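PDB 4W9R: uncharacterized protein from Capnocytophaga ochracea, which is of unknown function but belongs to the putative esterase family and probably has the alpha/beta-hydrolase fold. Local coordinates for residues 37-42 / 139-144; 44-49 / 118-123; 49-54 / 66-71. One frame throughout, in Å; residues are numbered along the deposited sequence.

Interaction 1: 37-42 / 139-144; sequences LIVVLN and PTFNMI
Val39 and Phe141 meet on one face of the central beta-sheet, and Ile38 and selenomethionine Met143 meet on the other. The closest CA pair, Ile38 and Met143, is 8.5 Å apart, too far for backbone pairing: strand 116-122 runs between the two segments. Leu37 and Val39 hydrogen-bond to Gly118 of that strand, so both contacts reach across it.

The valine-to-ring contact is made at the ring edge. Val39 CG2 lies 3.8 Å from Phe141 CE1 and near the plane of the ring, the two side chains crossing at about a right angle. One ring face is covered from within its own segment, where Thr140 CG2 sits 3.9 Å above the plane over the centre. Tyr132 adds an edge-to-face partner, and Val99 and Val104 of helix 91-110 also touch the ring.

The second contact is aliphatic. Met143 is extended through its first two torsions and then bends at the selenium (chi3 82°), which swings the terminal methyl over the backbone of Gly118. There Met143 CE comes to 4.0 Å from Ile38 CG1, with Ile38 CD1 only slightly farther away. Helix 217-232 covers this face, placing Leu229 on Ile38 and Cys232 on Met143.

No hydrogen bond joins the segments, and their mutual burial amounts to 154 Å². All four side chains that touch are buried, so the attraction is apolar and carries little directional demand; the relative placement of the two segments follows instead from the backbone pairing of the strand between them.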
loop_
_atom_site.group_PDB
_atom_site.type_symbol
_atom_site.label_atom_id
_atom_site.label_comp_id
_atom_site.label_asym_id
_atom_site.label_seq_id
_atom_site.Cartn_x
_atom_site.Cartn_y
_atom_site.Cartn_z
ATOM N N LEU B 37 10.865 -15.659 -4.843
ATOM C CA LEU B 37 9.470 -15.981 -5.121
ATOM C C LEU B 37 8.550 -15.551 -3.986
ATOM O O LEU B 37 8.826 -15.816 -2.816
ATOM C CB LEU B 37 9.312 -17.482 -5.374
ATOM C CG LEU B 37 7.885 -18.014 -5.517
ATOM C CD1 LEU B 37 7.175 -17.352 -6.686
ATOM C CD2 LEU B 37 7.893 -19.527 -5.679
ATOM N N ILE B 38 7.458 -14.881 -4.337
ATOM C CA ILE B 38 6.429 -14.532 -3.364
ATOM C C ILE B 38 5.089 -15.139 -3.766
ATOM O O ILE B 38 4.556 -14.834 -4.833
ATOM C CB ILE B 38 6.270 -13.011 -3.212
ATOM C CG1 ILE B 38 7.550 -12.396 -2.648
ATOM C CG2 ILE B 38 5.091 -12.688 -2.310
ATOM C CD1 ILE B 38 7.460 -10.902 -2.430
ATOM N N VAL B 39 4.554 -16.002 -2.910
ATOM C CA VAL B 39 3.276 -16.656 -3.172
ATOM C C VAL B 39 2.141 -15.960 -2.422
ATOM O O VAL B 39 2.254 -15.691 -1.227
ATOM C CB VAL B 39 3.320 -18.147 -2.778
ATOM C CG1 VAL B 39 1.973 -18.807 -3.017
ATOM C CG2 VAL B 39 4.415 -18.867 -3.552
ATOM N N VAL B 40 1.054 -15.664 -3.130
ATOM C CA VAL B 40 -0.106 -15.013 -2.528
ATOM C C VAL B 40 -1.346 -15.904 -2.601
ATOM O O VAL B 40 -1.848 -16.194 -3.687
ATOM C CB VAL B 40 -0.410 -13.671 -3.212
ATOM C CG1 VAL B 40 -1.587 -12.988 -2.534
ATOM C CG2 VAL B 40 0.816 -12.778 -3.189
ATOM N N LEU B 41 -1.832 -16.340 -1.441
ATOM C CA LEU B 41 -2.958 -17.270 -1.367
ATOM C C LEU B 41 -4.316 -16.591 -1.552
ATOM O O LEU B 41 -5.291 -17.212 -1.974
ATOM C CB LEU B 41 -2.931 -18.004 -0.028
ATOM C CG LEU B 41 -1.589 -18.640 0.333
ATOM C CD1 LEU B 41 -1.678 -19.352 1.672
ATOM C CD2 LEU B 41 -1.142 -19.595 -0.761
ATOM N N ASN B 42 -4.358 -15.313 -1.203
ATOM C CA ASN B 42 -5.568 -14.494 -1.185
ATOM C C ASN B 42 -5.806 -13.697 -2.466
ATOM O O ASN B 42 -6.652 -12.806 -2.500
ATOM C CB ASN B 42 -5.552 -13.577 0.030
ATOM C CG ASN B 42 -5.859 -14.328 1.311
ATOM O OD1 ASN B 42 -4.998 -14.486 2.175
ATOM N ND2 ASN B 42 -7.088 -14.816 1.427
ATOM N N PRO B 139 12.509 -25.793 5.121
ATOM C CA PRO B 139 11.540 -24.715 4.909
ATOM C C PRO B 139 11.253 -24.451 3.436
ATOM O O PRO B 139 12.173 -24.269 2.637
ATOM C CB PRO B 139 12.223 -23.504 5.551
ATOM C CG PRO B 139 13.112 -24.087 6.589
ATOM C CD PRO B 139 13.605 -25.385 6.017
ATOM N N THR B 140 9.970 -24.436 3.092
ATOM C CA THR B 140 9.540 -24.044 1.764
ATOM C C THR B 140 9.549 -22.526 1.696
ATOM O O THR B 140 9.991 -21.934 0.710
ATOM C CB THR B 140 8.137 -24.584 1.431
ATOM O OG1 THR B 140 8.172 -26.016 1.401
ATOM C CG2 THR B 140 7.669 -24.065 0.080
ATOM N N PHE B 141 9.076 -21.904 2.770
ATOM C CA PHE B 141 9.022 -20.454 2.845
ATOM C C PHE B 141 9.935 -19.905 3.935
ATOM O O PHE B 141 9.840 -20.293 5.098
ATOM C CB PHE B 141 7.583 -19.987 3.073
ATOM C CG PHE B 141 6.643 -20.376 1.968
ATOM C CD1 PHE B 141 6.789 -19.840 0.699
ATOM C CD2 PHE B 141 5.614 -21.273 2.197
ATOM C CE1 PHE B 141 5.929 -20.194 -0.321
ATOM C CE2 PHE B 141 4.749 -21.630 1.180
ATOM C CZ PHE B 141 4.907 -21.090 -0.079
ATOM N N ASN B 142 10.833 -19.009 3.538
ATOM C CA ASN B 142 11.712 -18.324 4.475
ATOM C C ASN B 142 11.086 -17.021 4.941
ATOM O O ASN B 142 11.589 -16.363 5.852
ATOM C CB ASN B 142 13.069 -18.059 3.831
ATOM C CG ASN B 142 13.590 -19.258 3.072
ATOM O OD1 ASN B 142 13.677 -19.239 1.846
ATOM N ND2 ASN B 142 13.934 -20.314 3.800
HETATM N N MSE B 143 9.981 -16.659 4.299
HETATM C CA MSE B 143 9.255 -15.440 4.621
HETATM C C MSE B 143 7.768 -15.735 4.765
HETATM O O MSE B 143 7.133 -16.238 3.838
HETATM C CB MSE B 143 9.484 -14.378 3.546
HETATM C CG MSE B 143 8.817 -13.043 3.838
HETATM SE SE MSE B 143 8.832 -11.831 2.305
HETATM C CE MSE B 143 7.295 -12.525 1.326
ATOM N N ILE B 144 7.219 -15.433 5.935
ATOM C CA ILE B 144 5.801 -15.644 6.183
ATOM C C ILE B 144 5.142 -14.351 6.647
ATOM O O ILE B 144 5.511 -13.787 7.678
ATOM C CB ILE B 144 5.567 -16.745 7.234
ATOM C CG1 ILE B 144 6.192 -18.062 6.771
ATOM C CG2 ILE B 144 4.078 -16.923 7.498
ATOM C CD1 ILE B 144 6.027 -19.198 7.751
#

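Interaction 2: 44-49 / 118-123; sequences ETLMEP and GVIASE
Leu46 packing on Ile120 and Ser122 is a buried helix-on-sheet contact, in which the start of helix 43-59 lies over the C-terminal end of strand 116-122. The segment axes approach to 9.2 Å with 131° between their directions, and the nearest CA pair, Leu46 and Ala121, is 7.9 Å apart. One methyl does most of the touching: Leu46 CD1 is 3.7 Å from Ser122 OG and 4.3 Å from Ile120 CG2, and it also rests on the backbone at Ala121. CG of Leu46 lies beside its own backbone N, anti to the carbonyl carbon, and the branch reaches down to the strand.

Strand 116-122 passes directly into helix 123-128, and Glu123 at the junction has phi 57° and psi -130°. This matches the nucleophile elbow of alpha/beta-hydrolases, although a glutamate occupies the position where an active esterase would probably carry its nucleophile.

The polar part runs beside the apolar one. A water donates to Ser122 OG at 3.0 Å and also hydrogen-bonds Thr45 OG1 at 2.9 Å, bridging helix and strand where no direct bond does. Ser122 OG in turn donates to Glu123 OE1, 2.6 Å away, approaching from above the carboxylate plane. Glu123 OE2 has further partners in a salt bridge with Lys221 and a hydrogen bond from Asn148. Leu46 also meets Ile225 of helix 217-232 and Tyr56 of the second subunit, while Phe60 of that subunit packs on Thr45.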
loop_
_atom_site.group_PDB
_atom_site.type_symbol
_atom_site.label_atom_id
_atom_site.label_comp_id
_atom_site.label_asym_id
_atom_site.label_seq_id
_atom_site.Cartn_x
_atom_site.Cartn_y
_atom_site.Cartn_z
ATOM N N GLU B 44 -7.115 -12.905 -5.183
ATOM C CA GLU B 44 -8.273 -12.180 -5.717
ATOM C C GLU B 44 -8.351 -10.752 -5.149
ATOM O O GLU B 44 -8.860 -9.842 -5.800
ATOM C CB GLU B 44 -9.575 -12.936 -5.431
ATOM C CG GLU B 44 -9.968 -13.025 -3.960
ATOM C CD GLU B 44 -9.257 -14.143 -3.221
ATOM O OE1 GLU B 44 -8.480 -14.884 -3.859
ATOM O OE2 GLU B 44 -9.475 -14.279 -1.999
ATOM N N THR B 45 -7.823 -10.568 -3.942
ATOM C CA THR B 45 -7.711 -9.250 -3.320
ATOM C C THR B 45 -6.254 -8.780 -3.256
ATOM O O THR B 45 -5.907 -7.737 -3.808
ATOM C CB THR B 45 -8.318 -9.233 -1.904
ATOM O OG1 THR B 45 -7.774 -10.308 -1.128
ATOM C CG2 THR B 45 -9.828 -9.384 -1.974
ATOM N N LEU B 46 -5.420 -9.537 -2.547
ATOM C CA LEU B 46 -4.046 -9.134 -2.236
ATOM C C LEU B 46 -3.042 -9.067 -3.399
ATOM O O LEU B 46 -2.007 -8.415 -3.267
ATOM C CB LEU B 46 -3.476 -10.076 -1.173
ATOM C CG LEU B 46 -4.131 -10.017 0.207
ATOM C CD1 LEU B 46 -3.419 -10.946 1.177
ATOM C CD2 LEU B 46 -4.134 -8.590 0.731
HETATM N N MSE B 47 -3.326 -9.728 -4.520
HETATM C CA MSE B 47 -2.340 -9.848 -5.603
HETATM C C MSE B 47 -1.841 -8.510 -6.139
HETATM O O MSE B 47 -0.639 -8.248 -6.142
HETATM C CB MSE B 47 -2.910 -10.657 -6.768
HETATM C CG MSE B 47 -1.941 -10.874 -7.924
HETATM SE SE MSE B 47 -0.486 -12.100 -7.488
HETATM C CE MSE B 47 0.391 -12.189 -9.228
ATOM N N GLU B 48 -2.762 -7.668 -6.594
ATOM C CA GLU B 48 -2.388 -6.394 -7.200
ATOM C C GLU B 48 -1.683 -5.432 -6.231
ATOM O O GLU B 48 -0.724 -4.767 -6.627
ATOM C CB GLU B 48 -3.616 -5.716 -7.814
ATOM C CG GLU B 48 -4.195 -6.460 -9.005
ATOM C CD GLU B 48 -5.282 -5.675 -9.708
ATOM O OE1 GLU B 48 -5.418 -4.468 -9.424
ATOM O OE2 GLU B 48 -5.999 -6.264 -10.544
ATOM N N PRO B 49 -2.151 -5.339 -4.969
ATOM C CA PRO B 49 -1.361 -4.523 -4.039
ATOM C C PRO B 49 0.059 -5.050 -3.820
ATOM O O PRO B 49 0.986 -4.248 -3.733
ATOM C CB PRO B 49 -2.171 -4.593 -2.741
ATOM C CG PRO B 49 -3.565 -4.789 -3.198
ATOM C CD PRO B 49 -3.461 -5.695 -4.392
ATOM N N GLY B 118 8.874 -16.451 -0.308
ATOM C CA GLY B 118 7.927 -15.986 0.690
ATOM C C GLY B 118 6.485 -16.391 0.446
ATOM O O GLY B 118 6.131 -16.861 -0.635
ATOM N N VAL B 119 5.645 -16.187 1.456
ATOM C CA VAL B 119 4.213 -16.426 1.322
ATOM C C VAL B 119 3.422 -15.336 2.046
ATOM O O VAL B 119 3.704 -15.002 3.198
ATOM C CB VAL B 119 3.812 -17.823 1.860
ATOM C CG1 VAL B 119 4.264 -18.010 3.304
ATOM C CG2 VAL B 119 2.310 -18.038 1.730
ATOM N N ILE B 120 2.436 -14.774 1.355
ATOM C CA ILE B 120 1.589 -13.738 1.929
ATOM C C ILE B 120 0.135 -14.184 1.908
ATOM O O ILE B 120 -0.375 -14.617 0.874
ATOM C CB ILE B 120 1.723 -12.405 1.170
ATOM C CG1 ILE B 120 3.178 -11.935 1.165
ATOM C CG2 ILE B 120 0.824 -11.344 1.787
ATOM C CD1 ILE B 120 3.390 -10.626 0.438
ATOM N N ALA B 121 -0.531 -14.081 3.054
ATOM C CA ALA B 121 -1.924 -14.495 3.155
ATOM C C ALA B 121 -2.672 -13.687 4.207
ATOM O O ALA B 121 -2.062 -13.070 5.081
ATOM C CB ALA B 121 -2.008 -15.979 3.469
ATOM N N SER B 122 -3.999 -13.692 4.115
ATOM C CA SER B 122 -4.832 -12.972 5.068
ATOM C C SER B 122 -5.993 -13.830 5.568
ATOM O O SER B 122 -6.347 -14.833 4.945
ATOM C CB SER B 122 -5.367 -11.679 4.443
ATOM O OG SER B 122 -6.263 -11.952 3.381
ATOM N N GLU B 123 -6.571 -13.423 6.697
ATOM C CA GLU B 123 -7.699 -14.124 7.316
ATOM C C GLU B 123 -7.372 -15.589 7.611
ATOM O O GLU B 123 -6.345 -15.887 8.220
ATOM C CB GLU B 123 -8.947 -14.022 6.435
ATOM C CG GLU B 123 -9.615 -12.649 6.452
ATOM C CD GLU B 123 -8.869 -11.611 5.632
ATOM O OE1 GLU B 123 -8.643 -11.852 4.427
ATOM O OE2 GLU B 123 -8.512 -10.552 6.193
HETATM O O HOH W 1 -7.287 -9.734 1.642
#

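Interaction 3: 49-54 / 66-71; sequences PVVSMV and CIVVGV
Helix 49-54 runs almost exactly antiparallel to strand 67-71, at 173° between their directions, with the axes 9.6 Å apart and the nearest CA atoms, Val51 and Val68, separated by 6.9 Å.

One strand side chain carries the contact. Val68 points at the helix and divides its two methyls among three helix valines. Val68 CG1 takes two of them, lying 4.1 Å from Val50 CG1 and 4.2 Å from Val51 CG2. The other branch turns to the next turn of the helix, where Val68 CG2 meets Val54 CG2, also at 4.2 Å. In Val68, CG1 stands anti to the backbone N (chi1 -174°) and CG2 anti to the carbonyl carbon, which spreads the methyls toward different partners. The helical bond from Val54 N to Val50 O, 3.0 Å long, keeps those two valines one turn apart on the same side. Contacts are apolar throughout, and 155 Å² is buried between the segments.

Ile67 and Val69 point away from the helix, and Val69 packs on helix 91-110 across the sheet. The segments belong to the beta-alpha-beta crossover formed by strand 35-40, helix 43-59 and strand 67-71. Tyr24 of strand 17-24 flanks Val51 and Val68, Ile225 and Leu229 of helix 217-232 lie against Val50 and Val54, and the second subunit meets the helix through its own Ser52 and Met53.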
loop_
_atom_site.group_PDB
_atom_site.type_symbol
_atom_site.label_atom_id
_atom_site.label_comp_id
_atom_site.label_asym_id
_atom_site.label_seq_id
_atom_site.Cartn_x
_atom_site.Cartn_y
_atom_site.Cartn_z
ATOM N N PRO B 49 -2.151 -5.339 -4.969
ATOM C CA PRO B 49 -1.361 -4.523 -4.039
ATOM C C PRO B 49 0.059 -5.050 -3.820
ATOM O O PRO B 49 0.986 -4.248 -3.733
ATOM C CB PRO B 49 -2.171 -4.593 -2.741
ATOM C CG PRO B 49 -3.565 -4.789 -3.198
ATOM C CD PRO B 49 -3.461 -5.695 -4.392
ATOM N N VAL B 50 0.225 -6.367 -3.735
ATOM C CA VAL B 50 1.552 -6.953 -3.562
ATOM C C VAL B 50 2.437 -6.680 -4.777
ATOM O O VAL B 50 3.576 -6.231 -4.637
ATOM C CB VAL B 50 1.476 -8.476 -3.318
ATOM C CG1 VAL B 50 2.859 -9.110 -3.439
ATOM C CG2 VAL B 50 0.877 -8.766 -1.951
ATOM N N VAL B 51 1.905 -6.941 -5.966
ATOM C CA VAL B 51 2.650 -6.728 -7.202
ATOM C C VAL B 51 3.039 -5.261 -7.378
ATOM O O VAL B 51 4.171 -4.954 -7.746
ATOM C CB VAL B 51 1.844 -7.194 -8.432
ATOM C CG1 VAL B 51 2.551 -6.800 -9.720
ATOM C CG2 VAL B 51 1.632 -8.697 -8.383
ATOM N N SER B 52 2.111 -4.353 -7.101
ATOM C CA SER B 52 2.384 -2.931 -7.276
ATOM C C SER B 52 3.446 -2.437 -6.294
ATOM O O SER B 52 4.245 -1.563 -6.626
ATOM C CB SER B 52 1.105 -2.109 -7.116
ATOM O OG SER B 52 0.637 -2.149 -5.780
HETATM N N MSE B 53 3.455 -2.997 -5.087
HETATM C CA MSE B 53 4.395 -2.551 -4.064
HETATM C C MSE B 53 5.802 -3.126 -4.251
HETATM O O MSE B 53 6.782 -2.485 -3.874
HETATM C CB MSE B 53 3.865 -2.889 -2.667
HETATM C CG MSE B 53 2.663 -2.041 -2.249
HETATM SE SE MSE B 53 2.075 -2.323 -0.405
HETATM C CE MSE B 53 0.261 -1.619 -0.538
ATOM N N VAL B 54 5.918 -4.315 -4.836
ATOM C CA VAL B 54 7.249 -4.874 -5.083
ATOM C C VAL B 54 7.890 -4.185 -6.287
ATOM O O VAL B 54 9.113 -4.089 -6.375
ATOM C CB VAL B 54 7.223 -6.411 -5.308
ATOM C CG1 VAL B 54 6.674 -7.122 -4.077
ATOM C CG2 VAL B 54 6.424 -6.777 -6.545
ATOM N N CYS B 66 11.420 -9.479 -8.407
ATOM C CA CYS B 66 10.848 -10.698 -7.849
ATOM C C CYS B 66 9.758 -11.276 -8.739
ATOM O O CYS B 66 9.163 -10.571 -9.554
ATOM C CB CYS B 66 10.282 -10.432 -6.452
ATOM S SG CYS B 66 11.527 -10.043 -5.205
ATOM N N ILE B 67 9.507 -12.571 -8.579
ATOM C CA ILE B 67 8.394 -13.223 -9.252
ATOM C C ILE B 67 7.284 -13.481 -8.243
ATOM O O ILE B 67 7.519 -14.065 -7.185
ATOM C CB ILE B 67 8.824 -14.544 -9.919
ATOM C CG1 ILE B 67 9.787 -14.261 -11.075
ATOM C CG2 ILE B 67 7.614 -15.309 -10.424
ATOM C CD1 ILE B 67 10.185 -15.491 -11.854
ATOM N N VAL B 68 6.077 -13.026 -8.564
ATOM C CA VAL B 68 4.943 -13.181 -7.665
ATOM C C VAL B 68 3.907 -14.132 -8.256
ATOM O O VAL B 68 3.462 -13.955 -9.390
ATOM C CB VAL B 68 4.275 -11.826 -7.360
ATOM C CG1 VAL B 68 3.192 -11.990 -6.304
ATOM C CG2 VAL B 68 5.315 -10.816 -6.905
ATOM N N VAL B 69 3.533 -15.146 -7.485
ATOM C CA VAL B 69 2.533 -16.110 -7.925
ATOM C C VAL B 69 1.327 -16.099 -6.995
ATOM O O VAL B 69 1.432 -16.474 -5.828
ATOM C CB VAL B 69 3.112 -17.535 -7.987
ATOM C CG1 VAL B 69 2.025 -18.535 -8.349
ATOM C CG2 VAL B 69 4.256 -17.596 -8.984
ATOM N N GLY B 70 0.186 -15.651 -7.507
ATOM C CA GLY B 70 -1.032 -15.650 -6.720
ATOM C C GLY B 70 -1.911 -16.872 -6.912
ATOM O O GLY B 70 -1.909 -17.495 -7.972
ATOM N N VAL B 71 -2.694 -17.188 -5.886
ATOM C CA VAL B 71 -3.688 -18.252 -5.960
ATOM C C VAL B 71 -5.070 -17.627 -5.821
ATOM O O VAL B 71 -5.405 -17.080 -4.772
ATOM C CB VAL B 71 -3.482 -19.318 -4.866
ATOM C CG1 VAL B 71 -4.544 -20.402 -4.971
ATOM C CG2 VAL B 71 -2.091 -19.919 -4.964
#

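Overall arrangement
From the N terminus, strand 35-40 opens interaction 1, helix 43-59 opens interactions 2 and 3 in turn, and strand 67-71 closes interaction 3, the shortest loop. Strand 116-122 then closes interaction 2, and the approach to strand 143-149 closes interaction 1. The three loops are therefore concentric and none cross. Pro49 belongs to segments of both interactions 2 and 3, whose centres are about 8 Å apart. Backbone bonds of 37-42 to 118-123 on one side and to 66-71 on the other join the contacts into one sheet, with strand order 67-71, 35-40, 116-122, 143-149. Helix 43-59 packs on this sheet through interactions 2 and 3 and also touches the second subunit.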